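Long-range contacts in outer membrane protein YopM (Yersinia pestis, PDB 1G9U), which probably acts as a secreted effector that alters host-cell physiology and promotes bacterial survival in host tissues: residues 92-97 with 112-117; 133-138 with 155-160; 328-333 with 346-351; 341-346 with 359-364. All coordinates share one frame; numbering follows the deposited sequence.

Overall arrangement
All four contacts join successive turns of one leucine-rich-repeat solenoid. Interactions 1 and 2 come first along the chain, their centres about 11 Å apart; strands 115-117 and 135-137 are neighbours, and Leu116 with Gly137 probably continues the backbone bonding from one to the other. Interactions 3 and 4 sit on the opposite side of the chain's centre; the centres of interactions 1 and 4 are about 49 Å apart. Interactions 3 and 4 alternate along the chain, share Phe346 and have centres about 12 Å apart: interaction 4 pairs strands 341-343 and 361-363, whereas interaction 3 joins the loops that follow strands 321-323 and 341-343. Strand pairing and loop packing thus both hold the turns in series.

Interaction 1: residues 92-97 with 112-117; sequences HLESLV and SLKSLL
Leu96 and Leu116 run side by side in the same direction, with Leu96 CD2 4.0 Å from Leu116 CD1. In both, CG stands anti to the backbone N (chi1 174° and 178°), and this common torsion carries both side chains in step into the buried core. Leu93 and Leu113 likewise point the same way, their CD1 methyls facing each other; Leu113 also brings CD1 and CG against the carbonyl of Glu94. The other face carries Ser95, Ser115, Val97 and Leu117. Ser95 OG and Ser115 OG make a weak hydrogen bond at 3.4 Å, while Ser95 OG has a stronger partner in Glu75. Before the strands, Glu94 and Lys114 lie alongside each other, chiefly through their carbon chains: Glu94 CG is 3.3 Å from Lys114 CD, and the long salt bridge from Glu94 OE2 to Lys114 NZ spans 3.9 Å.

Backbone bonds set the register of the two strands. Glu94 O accepts from both Lys114 N at 2.6 Å and Ser115 N at 2.9 Å, the first donor lying in the carbonyl plane and the second tilted 15° from it. Leu96 then bonds through its N to Ser115 O and through its O to Leu117 N. Earlier in the turn, Ser112 OG donates to Leu93 O at 2.7 Å, tying the turn before strand 115-117 to the main chain just before strand 95-97. Strands 95-97 and 115-117 run parallel, as on the strand-bearing side of a leucine-rich-repeat solenoid, with regularly placed leucines directed into its core.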
loop_
_atom_site.group_PDB
_atom_site.type_symbol
_atom_site.label_atom_id
_atom_site.label_comp_id
_atom_site.label_asym_id
_atom_site.label_seq_id
_atom_site.Cartn_x
_atom_site.Cartn_y
_atom_site.Cartn_z
ATOM N N HIS A 92 -2.630 -32.267 -39.839
ATOM C CA HIS A 92 -1.616 -31.358 -40.347
ATOM C C HIS A 92 -1.665 -30.017 -39.643
ATOM O O HIS A 92 -1.210 -29.000 -40.193
ATOM C CB HIS A 92 -1.695 -31.055 -41.845
ATOM C CG HIS A 92 -2.317 -32.081 -42.731
ATOM N ND1 HIS A 92 -3.371 -31.802 -43.590
ATOM C CD2 HIS A 92 -2.033 -33.398 -42.914
ATOM C CE1 HIS A 92 -3.723 -32.893 -44.255
ATOM N NE2 HIS A 92 -2.925 -33.871 -43.850
ATOM N N LEU A 93 -2.239 -29.904 -38.434
ATOM C CA LEU A 93 -2.088 -28.483 -38.014
ATOM C C LEU A 93 -0.653 -28.383 -37.470
ATOM O O LEU A 93 -0.031 -29.429 -37.220
ATOM C CB LEU A 93 -3.205 -27.940 -37.184
ATOM C CG LEU A 93 -3.734 -28.452 -35.869
ATOM C CD1 LEU A 93 -2.809 -29.459 -35.219
ATOM C CD2 LEU A 93 -3.960 -27.284 -34.910
ATOM N N GLU A 94 -0.090 -27.170 -37.386
ATOM C CA GLU A 94 1.283 -27.081 -36.925
ATOM C C GLU A 94 1.360 -26.563 -35.493
ATOM O O GLU A 94 2.237 -26.990 -34.757
ATOM C CB GLU A 94 2.147 -26.209 -37.825
ATOM C CG GLU A 94 3.410 -27.016 -38.168
ATOM C CD GLU A 94 3.571 -27.207 -39.668
ATOM O OE1 GLU A 94 3.384 -26.169 -40.345
ATOM O OE2 GLU A 94 3.887 -28.346 -40.075
ATOM N N SER A 95 0.407 -25.713 -35.206
ATOM C CA SER A 95 0.244 -25.096 -33.913
ATOM C C SER A 95 -1.182 -25.165 -33.364
ATOM O O SER A 95 -2.201 -24.803 -33.966
ATOM C CB SER A 95 0.702 -23.633 -34.076
ATOM O OG SER A 95 0.325 -22.823 -32.982
ATOM N N LEU A 96 -1.233 -25.598 -32.114
ATOM C CA LEU A 96 -2.428 -25.610 -31.296
ATOM C C LEU A 96 -2.287 -24.588 -30.161
ATOM O O LEU A 96 -1.401 -24.705 -29.315
ATOM C CB LEU A 96 -2.698 -27.002 -30.702
ATOM C CG LEU A 96 -3.856 -27.087 -29.711
ATOM C CD1 LEU A 96 -5.209 -26.737 -30.321
ATOM C CD2 LEU A 96 -3.891 -28.497 -29.149
ATOM N N VAL A 97 -3.161 -23.602 -30.147
ATOM C CA VAL A 97 -3.291 -22.640 -29.063
ATOM C C VAL A 97 -4.603 -22.954 -28.344
ATOM O O VAL A 97 -5.662 -22.558 -28.842
ATOM C CB VAL A 97 -3.192 -21.191 -29.575
ATOM C CG1 VAL A 97 -3.130 -20.161 -28.452
ATOM C CG2 VAL A 97 -1.892 -21.064 -30.374
ATOM N N SER A 112 2.411 -33.519 -37.215
ATOM C CA SER A 112 2.888 -32.349 -37.913
ATOM C C SER A 112 3.120 -31.247 -36.875
ATOM O O SER A 112 3.688 -30.210 -37.197
ATOM C CB SER A 112 1.786 -31.902 -38.885
ATOM O OG SER A 112 0.561 -31.882 -38.151
ATOM N N LEU A 113 2.630 -31.465 -35.649
ATOM C CA LEU A 113 2.697 -30.401 -34.648
ATOM C C LEU A 113 4.099 -29.937 -34.245
ATOM O O LEU A 113 5.062 -30.587 -33.795
ATOM C CB LEU A 113 1.864 -30.760 -33.386
ATOM C CG LEU A 113 1.311 -29.470 -32.743
ATOM C CD1 LEU A 113 0.131 -29.023 -33.577
ATOM C CD2 LEU A 113 0.973 -29.624 -31.273
ATOM N N LYS A 114 4.193 -28.608 -34.427
ATOM C CA LYS A 114 5.442 -27.932 -34.088
ATOM C C LYS A 114 5.281 -27.029 -32.873
ATOM O O LYS A 114 6.258 -26.783 -32.152
ATOM C CB LYS A 114 5.987 -27.235 -35.335
ATOM C CG LYS A 114 6.663 -28.264 -36.259
ATOM C CD LYS A 114 6.617 -27.757 -37.691
ATOM C CE LYS A 114 6.677 -28.898 -38.693
ATOM N NZ LYS A 114 7.798 -28.697 -39.659
ATOM N N SER A 115 4.069 -26.578 -32.560
ATOM C CA SER A 115 3.857 -25.749 -31.377
ATOM C C SER A 115 2.651 -26.127 -30.528
ATOM O O SER A 115 1.510 -26.304 -30.943
ATOM C CB SER A 115 3.853 -24.265 -31.783
ATOM O OG SER A 115 2.928 -23.621 -30.924
ATOM N N LEU A 116 2.898 -26.324 -29.219
ATOM C CA LEU A 116 1.836 -26.732 -28.297
ATOM C C LEU A 116 1.806 -25.758 -27.114
ATOM O O LEU A 116 2.717 -25.762 -26.295
ATOM C CB LEU A 116 2.058 -28.155 -27.793
ATOM C CG LEU A 116 1.052 -28.692 -26.773
ATOM C CD1 LEU A 116 -0.354 -28.734 -27.386
ATOM C CD2 LEU A 116 1.531 -30.029 -26.248
ATOM N N LEU A 117 0.790 -24.924 -27.097
ATOM C CA LEU A 117 0.486 -23.912 -26.128
ATOM C C LEU A 117 -0.784 -24.281 -25.373
ATOM O O LEU A 117 -1.874 -23.929 -25.824
ATOM C CB LEU A 117 0.288 -22.540 -26.790
ATOM C CG LEU A 117 1.562 -21.679 -26.774
ATOM C CD1 LEU A 117 2.378 -21.929 -28.024
ATOM C CD2 LEU A 117 1.227 -20.205 -26.632
#

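Interaction 2: residues 133-138 with 155-160; sequences LEYLGV and LKIIDV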
loop_
_atom_site.group_PDB
_atom_site.type_symbol
_atom_site.label_atom_id
_atom_site.label_comp_id
_atom_site.label_asym_id
_atom_site.label_seq_id
_atom_site.Cartn_x
_atom_site.Cartn_y
_atom_site.Cartn_z
ATOM N N LEU A 133 8.022 -31.308 -32.442
ATOM C CA LEU A 133 7.738 -30.168 -31.575
ATOM C C LEU A 133 8.989 -29.315 -31.338
ATOM O O LEU A 133 10.035 -29.829 -30.966
ATOM C CB LEU A 133 7.173 -30.598 -30.230
ATOM C CG LEU A 133 6.344 -29.543 -29.476
ATOM C CD1 LEU A 133 5.133 -29.156 -30.310
ATOM C CD2 LEU A 133 5.967 -30.076 -28.108
ATOM N N GLU A 134 8.804 -28.013 -31.550
ATOM C CA GLU A 134 9.801 -26.996 -31.326
ATOM C C GLU A 134 9.561 -26.140 -30.064
ATOM O O GLU A 134 10.580 -25.761 -29.463
ATOM C CB GLU A 134 9.866 -26.074 -32.535
ATOM C CG GLU A 134 9.560 -26.714 -33.878
ATOM C CD GLU A 134 10.170 -25.903 -35.007
ATOM O OE1 GLU A 134 11.335 -25.502 -34.806
ATOM O OE2 GLU A 134 9.503 -25.651 -36.021
ATOM N N TYR A 135 8.317 -25.860 -29.724
ATOM C CA TYR A 135 7.751 -25.036 -28.663
ATOM C C TYR A 135 6.748 -25.796 -27.803
ATOM O O TYR A 135 5.655 -26.226 -28.165
ATOM C CB TYR A 135 7.131 -23.735 -29.183
ATOM C CG TYR A 135 6.751 -22.719 -28.128
ATOM C CD1 TYR A 135 7.579 -21.643 -27.839
ATOM C CD2 TYR A 135 5.567 -22.771 -27.395
ATOM C CE1 TYR A 135 7.274 -20.692 -26.889
ATOM C CE2 TYR A 135 5.254 -21.839 -26.439
ATOM C CZ TYR A 135 6.105 -20.787 -26.178
ATOM O OH TYR A 135 5.730 -19.876 -25.218
ATOM N N LEU A 136 7.150 -25.931 -26.536
ATOM C CA LEU A 136 6.265 -26.559 -25.567
ATOM C C LEU A 136 5.912 -25.520 -24.502
ATOM O O LEU A 136 6.721 -25.033 -23.733
ATOM C CB LEU A 136 6.889 -27.784 -24.901
ATOM C CG LEU A 136 5.977 -28.480 -23.882
ATOM C CD1 LEU A 136 4.599 -28.867 -24.437
ATOM C CD2 LEU A 136 6.676 -29.708 -23.306
ATOM N N GLY A 137 4.651 -25.155 -24.427
ATOM C CA GLY A 137 4.150 -24.256 -23.408
ATOM C C GLY A 137 3.089 -24.930 -22.546
ATOM O O GLY A 137 1.963 -25.107 -23.028
ATOM N N VAL A 138 3.426 -25.276 -21.299
ATOM C CA VAL A 138 2.440 -25.918 -20.427
ATOM C C VAL A 138 2.530 -25.387 -19.010
ATOM O O VAL A 138 2.466 -26.127 -18.013
ATOM C CB VAL A 138 2.666 -27.439 -20.418
ATOM C CG1 VAL A 138 2.229 -28.013 -21.757
ATOM C CG2 VAL A 138 4.142 -27.772 -20.201
ATOM N N LEU A 155 12.876 -29.633 -29.851
ATOM C CA LEU A 155 12.356 -28.749 -28.819
ATOM C C LEU A 155 13.348 -27.614 -28.575
ATOM O O LEU A 155 14.440 -27.946 -28.133
ATOM C CB LEU A 155 12.287 -29.470 -27.474
ATOM C CG LEU A 155 10.873 -29.601 -26.891
ATOM C CD1 LEU A 155 10.950 -30.265 -25.534
ATOM C CD2 LEU A 155 10.152 -28.259 -26.895
ATOM N N LYS A 156 12.997 -26.391 -28.856
ATOM C CA LYS A 156 13.822 -25.210 -28.710
ATOM C C LYS A 156 13.510 -24.460 -27.421
ATOM O O LYS A 156 14.414 -23.999 -26.747
ATOM C CB LYS A 156 13.521 -24.272 -29.893
ATOM C CG LYS A 156 14.394 -24.687 -31.086
ATOM C CD LYS A 156 13.844 -24.333 -32.446
ATOM C CE LYS A 156 14.035 -25.498 -33.419
ATOM N NZ LYS A 156 15.405 -26.088 -33.326
ATOM N N ILE A 157 12.214 -24.386 -27.163
ATOM C CA ILE A 157 11.658 -23.680 -26.036
ATOM C C ILE A 157 10.667 -24.519 -25.238
ATOM O O ILE A 157 9.711 -25.079 -25.755
ATOM C CB ILE A 157 10.847 -22.447 -26.462
ATOM C CG1 ILE A 157 11.649 -21.458 -27.297
ATOM C CG2 ILE A 157 10.271 -21.817 -25.209
ATOM C CD1 ILE A 157 10.702 -20.624 -28.142
ATOM N N ILE A 158 10.961 -24.566 -23.945
ATOM C CA ILE A 158 10.116 -25.340 -23.062
ATOM C C ILE A 158 9.671 -24.419 -21.927
ATOM O O ILE A 158 10.489 -23.795 -21.255
ATOM C CB ILE A 158 10.850 -26.538 -22.452
ATOM C CG1 ILE A 158 11.228 -27.675 -23.391
ATOM C CG2 ILE A 158 10.012 -27.050 -21.271
ATOM C CD1 ILE A 158 12.137 -28.728 -22.775
ATOM N N ASP A 159 8.368 -24.317 -21.677
ATOM C CA ASP A 159 7.980 -23.517 -20.526
ATOM C C ASP A 159 7.126 -24.373 -19.618
ATOM O O ASP A 159 5.982 -24.623 -19.980
ATOM C CB ASP A 159 7.186 -22.286 -20.906
ATOM C CG ASP A 159 6.651 -21.453 -19.754
ATOM O OD1 ASP A 159 6.777 -21.743 -18.534
ATOM O OD2 ASP A 159 6.083 -20.395 -20.124
ATOM N N VAL A 160 7.598 -24.817 -18.474
ATOM C CA VAL A 160 6.656 -25.512 -17.589
ATOM C C VAL A 160 6.560 -24.880 -16.205
ATOM O O VAL A 160 6.408 -25.511 -15.138
ATOM C CB VAL A 160 7.167 -26.955 -17.508
ATOM C CG1 VAL A 160 7.151 -27.575 -18.883
ATOM C CG2 VAL A 160 8.594 -26.961 -16.991
#
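Leu133 O comes near Leu155 N, at an angle poor for a hydrogen bond, and Glu134 O receives both Lys156 N and Ile157 N, at 2.6 and 3.1 Å. The Glu134 and Lys156 side chains run alongside each other; OE1 of Glu134 approaches CE of Lys156, but its distance to NZ of Lys156, 4.4 Å, is beyond a salt bridge. The Tyr135 ring, set by CG anti to the backbone N (chi1 -169°), turns an edge to Ile157. Ile157 CD1 meets that edge near the ring plane, 3.3 Å from Tyr135 CD1, and Ile157 CG2 touches CE1. On the other face, Leu136 CB packs against Leu155 CD2, while its backbone pairs in both directions: its N donates to Ile157 O at 2.8 Å and its O accepts from Asp159 N at 2.7 Å. Gly137 pairs with Asp159; having no side chain, it lets Tyr135 CE2 come close to the backbone. Val138 N bonds to Asp159 O, and Val138 CG2 lies against Val160 CG1 as the two valines point the same way. Strands 135-137 and 157-159 thus pair in parallel between LRR 4 and LRR 5, an in-register join characteristic of the leucine-rich-repeat solenoid.

Interaction 3: residues 328-333 with 346-351; sequences KLIELP and FNHLAE
Leu329 O receives His348 N at 2.6 Å, with the donor nearly in line with the carbonyl bond. The amide of the same residue, Leu329 N, donates to the side-chain oxygen OD1 of Asn347, the residue before His348, at 2.9 Å, although the position of that oxygen is less certain. Asn347 lies alongside Leu329, and its ND2 reaches back to Val324 O and Ala344 O, so its amide links successive turns.

Leu349 packs on Leu332. Its CG is anti to the carbonyl carbon (chi1 -52°), and from there CD2 reaches across to Leu332 CG at 3.7 Å, the two side chains crossing at about a right angle. In a separate contact, Ile330 crosses His348 at a slant, its CG2 methyl 3.6 Å from His348 CB and also near ND1, while Ile330 CA directs its hydrogen to His348 O.

Two waters close the later part of the contact. Water 1 donates to Ile330 O at 2.8 Å and accepts from Glu351 N; water 2 accepts from Leu332 N and donates to Glu351 O. Lys328 NZ forms a salt bridge with Glu308, a calcium ligand, and hydrogen bonds with the backbone oxygens of Asp266 and Asn247 of the second subunit, so this end lies at a subunit interface. Asn347 is bonded to main-chain atoms of adjoining turns, as in the asparagine stack of leucine-rich repeats, here joining the loops of LRR 13 and LRR 14.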
loop_
_atom_site.group_PDB
_atom_site.type_symbol
_atom_site.label_atom_id
_atom_site.label_comp_id
_atom_site.label_asym_id
_atom_site.label_seq_id
_atom_site.Cartn_x
_atom_site.Cartn_y
_atom_site.Cartn_z
ATOM N N LYS A 328 21.931 3.765 6.225
ATOM C CA LYS A 328 22.258 4.534 7.415
ATOM C C LYS A 328 23.018 5.762 6.974
ATOM O O LYS A 328 23.998 6.128 7.626
ATOM C CB LYS A 328 23.129 3.688 8.352
ATOM C CG LYS A 328 22.348 2.464 8.849
ATOM C CD LYS A 328 21.243 2.874 9.785
ATOM C CE LYS A 328 20.203 1.863 10.182
ATOM N NZ LYS A 328 20.600 0.641 10.951
ATOM N N LEU A 329 22.596 6.320 5.838
ATOM C CA LEU A 329 23.386 7.462 5.375
ATOM C C LEU A 329 23.062 8.755 6.127
ATOM O O LEU A 329 21.889 8.932 6.464
ATOM C CB LEU A 329 23.149 7.689 3.868
ATOM C CG LEU A 329 23.748 6.557 3.038
ATOM C CD1 LEU A 329 23.123 6.504 1.666
ATOM C CD2 LEU A 329 25.261 6.695 2.934
ATOM N N ILE A 330 24.080 9.603 6.310
ATOM C CA ILE A 330 23.884 10.956 6.828
ATOM C C ILE A 330 24.310 11.983 5.762
ATOM O O ILE A 330 23.942 13.157 5.825
ATOM C CB ILE A 330 24.589 11.332 8.144
ATOM C CG1 ILE A 330 26.101 11.168 8.055
ATOM C CG2 ILE A 330 24.029 10.569 9.341
ATOM C CD1 ILE A 330 26.842 11.550 9.310
ATOM N N GLU A 331 25.042 11.542 4.752
ATOM C CA GLU A 331 25.391 12.430 3.642
ATOM C C GLU A 331 25.338 11.642 2.342
ATOM O O GLU A 331 25.690 10.455 2.366
ATOM C CB GLU A 331 26.777 12.976 3.910
ATOM C CG GLU A 331 27.105 14.372 3.441
ATOM C CD GLU A 331 28.596 14.643 3.648
ATOM O OE1 GLU A 331 29.127 15.599 3.039
ATOM O OE2 GLU A 331 29.240 13.876 4.405
ATOM N N LEU A 332 24.945 12.203 1.206
ATOM C CA LEU A 332 25.077 11.495 -0.070
ATOM C C LEU A 332 26.339 11.998 -0.761
ATOM O O LEU A 332 26.621 13.173 -0.496
ATOM C CB LEU A 332 23.939 11.863 -1.007
ATOM C CG LEU A 332 22.618 11.198 -0.628
ATOM C CD1 LEU A 332 21.570 11.503 -1.679
ATOM C CD2 LEU A 332 22.912 9.704 -0.511
ATOM N N PRO A 333 26.974 11.239 -1.635
ATOM C CA PRO A 333 28.100 11.783 -2.424
ATOM C C PRO A 333 27.586 12.690 -3.539
ATOM O O PRO A 333 26.375 12.782 -3.758
ATOM C CB PRO A 333 28.771 10.530 -2.982
ATOM C CG PRO A 333 27.709 9.496 -3.030
ATOM C CD PRO A 333 26.694 9.843 -1.982
ATOM N N PHE A 346 14.089 7.110 3.874
ATOM C CA PHE A 346 14.509 6.472 5.110
ATOM C C PHE A 346 16.008 6.424 5.341
ATOM O O PHE A 346 16.638 5.363 5.525
ATOM C CB PHE A 346 13.988 5.018 5.259
ATOM C CG PHE A 346 12.471 4.986 5.146
ATOM C CD1 PHE A 346 11.671 5.187 6.247
ATOM C CD2 PHE A 346 11.901 4.787 3.896
ATOM C CE1 PHE A 346 10.279 5.168 6.110
ATOM C CE2 PHE A 346 10.537 4.782 3.767
ATOM C CZ PHE A 346 9.722 5.001 4.864
ATOM N N ASN A 347 16.594 7.613 5.382
ATOM C CA ASN A 347 18.013 7.627 5.791
ATOM C C ASN A 347 18.144 8.720 6.857
ATOM O O ASN A 347 17.132 9.210 7.378
ATOM C CB ASN A 347 18.938 7.883 4.613
ATOM C CG ASN A 347 19.306 6.599 3.886
ATOM O OD1 ASN A 347 20.092 5.806 4.401
ATOM N ND2 ASN A 347 18.683 6.460 2.719
ATOM N N HIS A 348 19.369 9.147 7.135
ATOM C CA HIS A 348 19.520 10.194 8.148
ATOM C C HIS A 348 19.990 11.445 7.455
ATOM O O HIS A 348 20.925 12.107 7.887
ATOM C CB HIS A 348 20.553 9.676 9.172
ATOM C CG HIS A 348 20.185 10.145 10.553
ATOM N ND1 HIS A 348 20.829 11.188 11.199
ATOM C CD2 HIS A 348 19.204 9.734 11.390
ATOM C CE1 HIS A 348 20.273 11.372 12.383
ATOM N NE2 HIS A 348 19.296 10.504 12.531
ATOM N N LEU A 349 19.478 11.787 6.269
ATOM C CA LEU A 349 20.201 12.911 5.645
ATOM C C LEU A 349 19.716 14.246 6.174
ATOM O O LEU A 349 18.494 14.421 6.258
ATOM C CB LEU A 349 20.003 12.913 4.126
ATOM C CG LEU A 349 20.295 11.635 3.339
ATOM C CD1 LEU A 349 19.448 11.594 2.073
ATOM C CD2 LEU A 349 21.762 11.597 2.963
ATOM N N ALA A 350 20.640 15.165 6.442
ATOM C CA ALA A 350 20.148 16.507 6.808
ATOM C C ALA A 350 19.901 17.378 5.570
ATOM O O ALA A 350 19.166 18.361 5.613
ATOM C CB ALA A 350 21.078 17.270 7.728
ATOM N N GLU A 351 20.530 17.011 4.465
ATOM C CA GLU A 351 20.368 17.729 3.219
ATOM C C GLU A 351 20.661 16.892 1.979
ATOM O O GLU A 351 21.489 15.976 2.022
ATOM C CB GLU A 351 21.335 18.925 3.263
ATOM C CG GLU A 351 20.662 20.132 3.930
ATOM C CD GLU A 351 21.692 21.225 4.145
ATOM O OE1 GLU A 351 22.624 20.987 4.938
ATOM O OE2 GLU A 351 21.549 22.276 3.495
HETATM O O HOH W 1 23.010 15.685 5.058
HETATM O O HOH W 2 23.715 14.827 1.646
#

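Interaction 4: residues 341-346 with 359-364; sequences RLIASF and LKQLHV
Leu342 satisfies both of its backbone polar atoms across the contact: its N donates to Gln361 O at 2.8 Å, and its O accepts from His363 N at 2.7 Å. His363 O then receives Ala344 N at 2.9 Å in an almost straight bond, 179° at the hydrogen.

The polar ends of Gln361 and His363 turn to the next strand. Gln361 NE2 is hydrogen-bonded to Asp381 OD2 and His363 NE2 to Asp381 OD1, so one carboxylate holds both side chains. Gln361 OE1 lies over one face of the Arg341 guanidinium, whose plane is turned 58° from the amide; the approach to NH1 has a poor angle for a hydrogen bond. Arg341 NH1 has a long, weak ion pair with Glu321 of the preceding turn. Gln361 OE1 also lies close to Arg341 CG, at 3.2 Å, and to Ile343 CD1. With CG anti to the backbone N (chi1 166°) and an extended chain, Gln361 reaches between these two neighbours. Its CG also rests over one face of the His363 ring, toward the rim.

On the buried face Leu342 and Leu362 run side by side, Leu342 CD2 being 3.8 Å from Leu362 CD1. Ala344 O is taken up by Asn347 ND2 and Asn367 ND2. The paired strands 341-343 and 361-363 run parallel between strand 321-323, bonded to Arg341 and Ile343, and strand 381-384, against which Leu362, His363 and Val364 pack.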
loop_
_atom_site.group_PDB
_atom_site.type_symbol
_atom_site.label_atom_id
_atom_site.label_comp_id
_atom_site.label_asym_id
_atom_site.label_seq_id
_atom_site.Cartn_x
_atom_site.Cartn_y
_atom_site.Cartn_z
ATOM N N ARG A 341 16.624 9.312 -11.429
ATOM C CA ARG A 341 15.862 8.754 -10.321
ATOM C C ARG A 341 16.685 8.655 -9.042
ATOM O O ARG A 341 17.729 8.008 -8.964
ATOM C CB ARG A 341 15.322 7.365 -10.685
ATOM C CG ARG A 341 14.074 7.460 -11.531
ATOM C CD ARG A 341 13.880 6.262 -12.432
ATOM N NE ARG A 341 12.475 6.120 -12.833
ATOM C CZ ARG A 341 11.637 5.275 -12.220
ATOM N NH1 ARG A 341 12.040 4.507 -11.202
ATOM N NH2 ARG A 341 10.370 5.187 -12.627
ATOM N N LEU A 342 16.201 9.364 -8.027
ATOM C CA LEU A 342 16.891 9.335 -6.751
ATOM C C LEU A 342 15.896 8.962 -5.644
ATOM O O LEU A 342 14.986 9.729 -5.298
ATOM C CB LEU A 342 17.616 10.631 -6.419
ATOM C CG LEU A 342 18.327 10.576 -5.053
ATOM C CD1 LEU A 342 19.481 9.583 -5.105
ATOM C CD2 LEU A 342 18.825 11.937 -4.586
ATOM N N ILE A 343 16.129 7.721 -5.183
ATOM C CA ILE A 343 15.324 7.132 -4.100
ATOM C C ILE A 343 16.257 6.994 -2.891
ATOM O O ILE A 343 17.171 6.156 -2.875
ATOM C CB ILE A 343 14.635 5.821 -4.474
ATOM C CG1 ILE A 343 13.945 5.740 -5.852
ATOM C CG2 ILE A 343 13.627 5.380 -3.408
ATOM C CD1 ILE A 343 13.123 6.930 -6.224
ATOM N N ALA A 344 16.040 7.878 -1.904
ATOM C CA ALA A 344 16.921 7.944 -0.741
ATOM C C ALA A 344 16.143 8.142 0.561
ATOM O O ALA A 344 16.684 8.553 1.585
ATOM C CB ALA A 344 17.977 8.996 -0.913
ATOM N N SER A 345 14.890 7.723 0.402
ATOM C CA SER A 345 13.954 7.608 1.495
ATOM C C SER A 345 14.531 6.810 2.662
ATOM O O SER A 345 15.337 5.878 2.508
ATOM C CB SER A 345 12.695 6.905 0.938
ATOM O OG SER A 345 11.801 7.912 0.507
ATOM N N PHE A 346 14.089 7.110 3.874
ATOM C CA PHE A 346 14.509 6.472 5.110
ATOM C C PHE A 346 16.008 6.424 5.341
ATOM O O PHE A 346 16.638 5.363 5.525
ATOM C CB PHE A 346 13.988 5.018 5.259
ATOM C CG PHE A 346 12.471 4.986 5.146
ATOM C CD1 PHE A 346 11.671 5.187 6.247
ATOM C CD2 PHE A 346 11.901 4.787 3.896
ATOM C CE1 PHE A 346 10.279 5.168 6.110
ATOM C CE2 PHE A 346 10.537 4.782 3.767
ATOM C CZ PHE A 346 9.722 5.001 4.864
ATOM N N LEU A 359 17.055 15.552 -13.270
ATOM C CA LEU A 359 16.354 14.638 -12.372
ATOM C C LEU A 359 14.874 14.539 -12.709
ATOM O O LEU A 359 14.172 15.534 -12.864
ATOM C CB LEU A 359 16.466 15.059 -10.891
ATOM C CG LEU A 359 16.154 13.917 -9.912
ATOM C CD1 LEU A 359 17.116 12.730 -10.063
ATOM C CD2 LEU A 359 16.211 14.419 -8.487
ATOM N N LYS A 360 14.344 13.329 -12.827
ATOM C CA LYS A 360 12.927 13.180 -13.124
ATOM C C LYS A 360 12.124 12.713 -11.912
ATOM O O LYS A 360 10.950 13.034 -11.773
ATOM C CB LYS A 360 12.686 12.155 -14.237
ATOM C CG LYS A 360 11.835 12.901 -15.267
ATOM C CD LYS A 360 12.510 13.181 -16.575
ATOM C CE LYS A 360 13.732 14.071 -16.555
ATOM N NZ LYS A 360 14.689 13.661 -17.645
ATOM N N GLN A 361 12.817 11.947 -11.060
ATOM C CA GLN A 361 12.153 11.441 -9.873
ATOM C C GLN A 361 12.995 11.604 -8.609
ATOM O O GLN A 361 14.170 11.218 -8.636
ATOM C CB GLN A 361 11.790 9.969 -10.089
ATOM C CG GLN A 361 11.435 9.382 -8.731
ATOM C CD GLN A 361 11.116 7.910 -8.925
ATOM O OE1 GLN A 361 11.992 7.067 -9.078
ATOM N NE2 GLN A 361 9.831 7.585 -8.940
ATOM N N LEU A 362 12.370 12.233 -7.601
ATOM C CA LEU A 362 12.999 12.515 -6.324
ATOM C C LEU A 362 12.149 11.987 -5.163
ATOM O O LEU A 362 11.051 12.484 -5.028
ATOM C CB LEU A 362 13.295 13.972 -6.002
ATOM C CG LEU A 362 14.033 14.111 -4.658
ATOM C CD1 LEU A 362 15.450 13.569 -4.746
ATOM C CD2 LEU A 362 14.146 15.566 -4.240
ATOM N N HIS A 363 12.687 10.981 -4.477
ATOM C CA HIS A 363 11.915 10.449 -3.366
ATOM C C HIS A 363 12.880 10.470 -2.182
ATOM O O HIS A 363 13.792 9.663 -2.072
ATOM C CB HIS A 363 11.295 9.070 -3.541
ATOM C CG HIS A 363 10.138 8.991 -4.496
ATOM N ND1 HIS A 363 9.508 7.797 -4.825
ATOM C CD2 HIS A 363 9.534 9.955 -5.237
ATOM C CE1 HIS A 363 8.564 8.035 -5.710
ATOM N NE2 HIS A 363 8.553 9.329 -5.964
ATOM N N VAL A 364 12.648 11.461 -1.319
ATOM C CA VAL A 364 13.576 11.510 -0.199
ATOM C C VAL A 364 12.826 11.752 1.114
ATOM O O VAL A 364 13.313 12.486 1.956
ATOM C CB VAL A 364 14.667 12.558 -0.497
ATOM C CG1 VAL A 364 14.034 13.920 -0.434
ATOM C CG2 VAL A 364 15.757 12.481 0.555
#